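Local coordinates for protein AimR transcriptional regulator (Bacillus phage phi3T, PDB 5ZVV) that activates transcription of the aimX locus as a homodimer, apparently steering the phage toward lysis until the arbitrium peptide converts it to an inactive monomer, at residues 224-236 with 249-262. Residues are numbered along the deposited sequence; the frame is centred on the assembly and turned at random.
Sequences NRICFFAYLTIGN and AYIKGQKYAKNPVH
F228 and Y256 meet through their CB atoms, 3.7 Å apart, where helix 224-237 packs on the turn after helix 243-252, its partner in a helical hairpin of the all-helical, TPR-like AimR fold. The site illustrates how aromatic side chains can join one helix to its hairpin partner, the turn and the next helix with few polar bonds. F228 can be followed outward from this point. Its CG stands anti to the backbone N (chi1 170°), which sends the ring into the angle between the end of one helix and the start of the next. CD1 reaches G253 O at the ring edge, and CE1 touches A257 CB. On the other flank CD2 lies over one face of the H262 imidazole, toward its rim, with CE2 close to H262 CG; the two rings are nearly parallel, planes 15° apart, but slid so far that they barely overlap, while H262 CB sits over one face of F228. At the tip, CZ lies 3.1 Å from H262 O. F229 turns its ring edge to the face of H262 in a T-shaped contact, completing an aromatic cluster, and N259, at the N-cap of helix 260-277, accepts from H262 N through OD1. L266 of that helix also packs on F228.

Y256 receives C227 CB over its ring centre, a CH-pi contact 3.4 Å from the centroid, with the sulfur above the same face. Its rim meets that of Y231, and K252 CB sits over one face of the Y231 ring. Farther along, A249 CB packs against I234 CG2. Because G235 has no side chain, the Y250 ring can lie on the backbone there, under G235 CA, and its hydroxyl donates to N236 OD1, a short 2.5 Å bond from Y250 OH lying in the amide plane on a lone pair.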
loop_
_atom_site.group_PDB
_atom_site.type_symbol
_atom_site.label_atom_id
_atom_site.label_comp_id
_atom_site.label_asym_id
_atom_site.label_seq_id
_atom_site.Cartn_x
_atom_site.Cartn_y
_atom_site.Cartn_z
ATOM N N ASN A 224 -2.875 5.661 30.082
ATOM C CA ASN A 224 -2.022 6.841 29.968
ATOM C C ASN A 224 -1.466 6.999 28.558
ATOM O O ASN A 224 -1.414 8.115 28.030
ATOM C CB ASN A 224 -0.884 6.774 30.989
ATOM C CG ASN A 224 -1.354 7.040 32.408
ATOM O OD1 ASN A 224 -0.989 6.326 33.341
ATOM N ND2 ASN A 224 -2.173 8.070 32.574
ATOM N N ARG A 225 -1.049 5.897 27.931
ATOM C CA ARG A 225 -0.490 5.979 26.583
ATOM C C ARG A 225 -1.523 6.511 25.594
ATOM O O ARG A 225 -1.235 7.421 24.801
ATOM C CB ARG A 225 0.029 4.603 26.150
ATOM C CG ARG A 225 0.704 4.566 24.779
ATOM C CD ARG A 225 -0.299 4.293 23.652
ATOM N NE ARG A 225 -0.665 2.885 23.576
ATOM C CZ ARG A 225 -0.294 2.075 22.592
ATOM N NH1 ARG A 225 -0.660 0.802 22.607
ATOM N NH2 ARG A 225 0.436 2.545 21.590
ATOM N N ILE A 226 -2.736 5.951 25.631
ATOM C CA ILE A 226 -3.789 6.362 24.706
ATOM C C ILE A 226 -4.069 7.852 24.845
ATOM O O ILE A 226 -4.077 8.594 23.856
ATOM C CB ILE A 226 -5.062 5.528 24.939
ATOM C CG1 ILE A 226 -4.825 4.061 24.562
ATOM C CG2 ILE A 226 -6.245 6.113 24.161
ATOM C CD1 ILE A 226 -4.538 3.838 23.089
ATOM N N CYS A 227 -4.295 8.314 26.075
ATOM C CA CYS A 227 -4.649 9.716 26.275
ATOM C C CYS A 227 -3.487 10.636 25.927
ATOM O O CYS A 227 -3.693 11.720 25.366
ATOM C CB CYS A 227 -5.105 9.941 27.714
ATOM S SG CYS A 227 -6.628 9.080 28.146
ATOM N N PHE A 228 -2.259 10.218 26.250
ATOM C CA PHE A 228 -1.086 11.011 25.899
ATOM C C PHE A 228 -1.004 11.228 24.394
ATOM O O PHE A 228 -0.902 12.367 23.924
ATOM C CB PHE A 228 0.189 10.338 26.417
ATOM C CG PHE A 228 1.450 10.958 25.886
ATOM C CD1 PHE A 228 1.933 12.142 26.421
ATOM C CD2 PHE A 228 2.143 10.368 24.842
ATOM C CE1 PHE A 228 3.084 12.723 25.925
ATOM C CE2 PHE A 228 3.298 10.945 24.345
ATOM C CZ PHE A 228 3.766 12.124 24.886
ATOM N N PHE A 229 -1.057 10.143 23.616
ATOM C CA PHE A 229 -0.994 10.311 22.168
ATOM C C PHE A 229 -2.240 10.986 21.606
ATOM O O PHE A 229 -2.173 11.582 20.527
ATOM C CB PHE A 229 -0.754 8.964 21.488
ATOM C CG PHE A 229 0.673 8.509 21.567
ATOM C CD1 PHE A 229 1.664 9.186 20.871
ATOM C CD2 PHE A 229 1.033 7.427 22.350
ATOM C CE1 PHE A 229 2.984 8.785 20.946
ATOM C CE2 PHE A 229 2.355 7.018 22.431
ATOM C CZ PHE A 229 3.330 7.699 21.726
ATOM N N ALA A 230 -3.364 10.930 22.321
ATOM C CA ALA A 230 -4.560 11.624 21.864
ATOM C C ALA A 230 -4.394 13.136 21.974
ATOM O O ALA A 230 -4.645 13.870 21.009
ATOM C CB ALA A 230 -5.774 11.148 22.657
ATOM N N TYR A 231 -3.971 13.624 23.147
ATOM C CA TYR A 231 -3.733 15.059 23.295
ATOM C C TYR A 231 -2.560 15.522 22.440
ATOM O O TYR A 231 -2.570 16.651 21.932
ATOM C CB TYR A 231 -3.502 15.410 24.765
ATOM C CG TYR A 231 -4.778 15.450 25.567
ATOM C CD1 TYR A 231 -5.726 16.443 25.344
ATOM C CD2 TYR A 231 -5.045 14.494 26.538
ATOM C CE1 TYR A 231 -6.900 16.486 26.068
ATOM C CE2 TYR A 231 -6.219 14.526 27.268
ATOM C CZ TYR A 231 -7.143 15.526 27.028
ATOM O OH TYR A 231 -8.314 15.566 27.749
ATOM N N LEU A 232 -1.551 14.666 22.272
ATOM C CA LEU A 232 -0.479 14.956 21.329
ATOM C C LEU A 232 -1.032 15.160 19.923
ATOM O O LEU A 232 -0.636 16.098 19.219
ATOM C CB LEU A 232 0.545 13.819 21.351
ATOM C CG LEU A 232 1.949 14.097 20.823
ATOM C CD1 LEU A 232 2.649 15.131 21.694
ATOM C CD2 LEU A 232 2.756 12.804 20.760
ATOM N N THR A 233 -1.970 14.303 19.507
ATOM C CA THR A 233 -2.545 14.426 18.170
ATOM C C THR A 233 -3.385 15.691 18.036
ATOM O O THR A 233 -3.306 16.385 17.017
ATOM C CB THR A 233 -3.385 13.192 17.836
ATOM O OG1 THR A 233 -2.558 12.022 17.868
ATOM C CG2 THR A 233 -3.999 13.324 16.448
ATOM N N ILE A 234 -4.198 16.005 19.049
ATOM C CA ILE A 234 -5.014 17.219 18.999
ATOM C C ILE A 234 -4.123 18.451 18.868
ATOM O O ILE A 234 -4.301 19.291 17.969
ATOM C CB ILE A 234 -5.921 17.302 20.242
ATOM C CG1 ILE A 234 -6.977 16.193 20.204
ATOM C CG2 ILE A 234 -6.577 18.677 20.352
ATOM C CD1 ILE A 234 -7.819 16.095 21.459
ATOM N N GLY A 235 -3.134 18.562 19.761
ATOM C CA GLY A 235 -2.186 19.657 19.662
ATOM C C GLY A 235 -1.528 19.730 18.299
ATOM O O GLY A 235 -1.321 20.817 17.757
ATOM N N ASN A 236 -1.202 18.571 17.720
ATOM C CA ASN A 236 -0.624 18.563 16.380
ATOM C C ASN A 236 -1.605 19.112 15.351
ATOM O O ASN A 236 -1.204 19.818 14.418
ATOM C CB ASN A 236 -0.182 17.151 15.997
ATOM C CG ASN A 236 1.047 16.701 16.757
ATOM O OD1 ASN A 236 1.738 17.510 17.371
ATOM N ND2 ASN A 236 1.330 15.405 16.714
ATOM N N ALA A 249 -3.535 21.842 24.601
ATOM C CA ALA A 249 -3.727 20.404 24.415
ATOM C C ALA A 249 -2.456 19.631 24.756
ATOM O O ALA A 249 -2.498 18.628 25.487
ATOM C CB ALA A 249 -4.169 20.116 22.979
ATOM N N TYR A 250 -1.314 20.084 24.227
ATOM C CA TYR A 250 -0.031 19.482 24.579
ATOM C C TYR A 250 0.133 19.381 26.089
ATOM O O TYR A 250 0.458 18.315 26.623
ATOM C CB TYR A 250 1.117 20.299 23.983
ATOM C CG TYR A 250 1.283 20.162 22.490
ATOM C CD1 TYR A 250 1.034 18.956 21.848
ATOM C CD2 TYR A 250 1.695 21.242 21.722
ATOM C CE1 TYR A 250 1.192 18.832 20.479
ATOM C CE2 TYR A 250 1.853 21.128 20.357
ATOM C CZ TYR A 250 1.602 19.923 19.741
ATOM O OH TYR A 250 1.762 19.817 18.381
ATOM N N ILE A 251 -0.100 20.489 26.797
ATOM C CA ILE A 251 0.047 20.490 28.250
ATOM C C ILE A 251 -0.951 19.536 28.892
ATOM O O ILE A 251 -0.641 18.889 29.900
ATOM C CB ILE A 251 -0.092 21.924 28.798
ATOM C CG1 ILE A 251 1.090 22.780 28.344
ATOM C CG2 ILE A 251 -0.177 21.918 30.315
ATOM C CD1 ILE A 251 0.983 24.231 28.760
ATOM N N LYS A 252 -2.155 19.415 28.318
ATOM C CA LYS A 252 -3.092 18.406 28.806
ATOM C C LYS A 252 -2.523 17.001 28.667
ATOM O O LYS A 252 -2.895 16.103 29.430
ATOM C CB LYS A 252 -4.426 18.506 28.067
ATOM C CG LYS A 252 -5.310 19.647 28.530
ATOM C CD LYS A 252 -6.617 19.662 27.766
ATOM C CE LYS A 252 -7.443 20.887 28.111
ATOM N NZ LYS A 252 -8.683 20.952 27.289
ATOM N N GLY A 253 -1.626 16.787 27.707
ATOM C CA GLY A 253 -0.974 15.486 27.615
ATOM C C GLY A 253 0.042 15.192 28.711
ATOM O O GLY A 253 0.462 14.035 28.839
ATOM N N GLN A 254 0.428 16.193 29.510
ATOM C CA GLN A 254 1.538 16.023 30.450
ATOM C C GLN A 254 1.232 14.961 31.501
ATOM O O GLN A 254 2.061 14.082 31.771
ATOM C CB GLN A 254 1.867 17.356 31.122
ATOM C CG GLN A 254 2.872 17.256 32.267
ATOM C CD GLN A 254 4.219 16.725 31.820
ATOM O OE1 GLN A 254 4.907 17.346 31.011
ATOM N NE2 GLN A 254 4.600 15.565 32.343
ATOM N N LYS A 255 0.045 15.024 32.109
ATOM C CA LYS A 255 -0.303 14.101 33.184
ATOM C C LYS A 255 -0.347 12.647 32.730
ATOM O O LYS A 255 -0.419 11.755 33.581
ATOM C CB LYS A 255 -1.653 14.493 33.789
ATOM C CG LYS A 255 -2.827 14.307 32.841
ATOM C CD LYS A 255 -4.144 14.734 33.472
ATOM C CE LYS A 255 -4.562 16.123 33.001
ATOM N NZ LYS A 255 -4.786 16.169 31.522
ATOM N N TYR A 256 -0.305 12.387 31.424
ATOM C CA TYR A 256 -0.358 11.037 30.885
ATOM C C TYR A 256 1.006 10.519 30.439
ATOM O O TYR A 256 1.098 9.377 29.977
ATOM C CB TYR A 256 -1.343 10.981 29.709
ATOM C CG TYR A 256 -2.750 11.417 30.066
ATOM C CD1 TYR A 256 -3.571 10.610 30.844
ATOM C CD2 TYR A 256 -3.255 12.634 29.625
ATOM C CE1 TYR A 256 -4.854 11.002 31.174
ATOM C CE2 TYR A 256 -4.538 13.034 29.949
ATOM C CZ TYR A 256 -5.333 12.214 30.723
ATOM O OH TYR A 256 -6.610 12.607 31.047
ATOM N N ALA A 257 2.060 11.323 30.558
ATOM C CA ALA A 257 3.411 10.909 30.189
ATOM C C ALA A 257 4.082 10.306 31.418
ATOM O O ALA A 257 4.337 11.006 32.403
ATOM C CB ALA A 257 4.206 12.093 29.644
ATOM N N LYS A 258 4.369 9.005 31.362
ATOM C CA LYS A 258 4.867 8.269 32.520
ATOM C C LYS A 258 6.274 7.722 32.324
ATOM O O LYS A 258 6.735 6.924 33.149
ATOM C CB LYS A 258 3.909 7.127 32.868
ATOM C CG LYS A 258 2.516 7.598 33.245
ATOM C CD LYS A 258 2.579 8.645 34.345
ATOM C CE LYS A 258 1.197 9.175 34.691
ATOM N NZ LYS A 258 1.259 10.242 35.732
ATOM N N ASN A 259 6.961 8.118 31.259
ATOM C CA ASN A 259 8.324 7.685 30.999
ATOM C C ASN A 259 9.035 8.800 30.240
ATOM O O ASN A 259 8.379 9.646 29.628
ATOM C CB ASN A 259 8.363 6.372 30.205
ATOM C CG ASN A 259 7.602 6.450 28.901
ATOM O OD1 ASN A 259 8.028 7.118 27.962
ATOM N ND2 ASN A 259 6.471 5.755 28.832
ATOM N N PRO A 260 10.368 8.836 30.288
ATOM C CA PRO A 260 11.080 9.953 29.639
ATOM C C PRO A 260 10.914 10.004 28.131
ATOM O O PRO A 260 11.085 11.080 27.547
ATOM C CB PRO A 260 12.549 9.719 30.038
ATOM C CG PRO A 260 12.618 8.292 30.479
ATOM C CD PRO A 260 11.276 7.979 31.062
ATOM N N VAL A 261 10.572 8.892 27.480
ATOM C CA VAL A 261 10.408 8.907 26.027
ATOM C C VAL A 261 9.198 9.749 25.635
ATOM O O VAL A 261 9.283 10.636 24.774
ATOM C CB VAL A 261 10.302 7.470 25.486
ATOM C CG1 VAL A 261 9.867 7.483 24.029
ATOM C CG2 VAL A 261 11.637 6.748 25.639
ATOM N N HIS A 262 8.050 9.485 26.263
ATOM C CA HIS A 262 6.874 10.315 26.025
ATOM C C HIS A 262 7.112 11.748 26.477
ATOM O O HIS A 262 6.612 12.687 25.847
ATOM C CB HIS A 262 5.662 9.718 26.738
ATOM C CG HIS A 262 5.229 8.400 26.178
ATOM N ND1 HIS A 262 4.308 7.589 26.805
ATOM C CD2 HIS A 262 5.589 7.754 25.044
ATOM C CE1 HIS A 262 4.122 6.498 26.083
ATOM N NE2 HIS A 262 4.890 6.573 25.011
#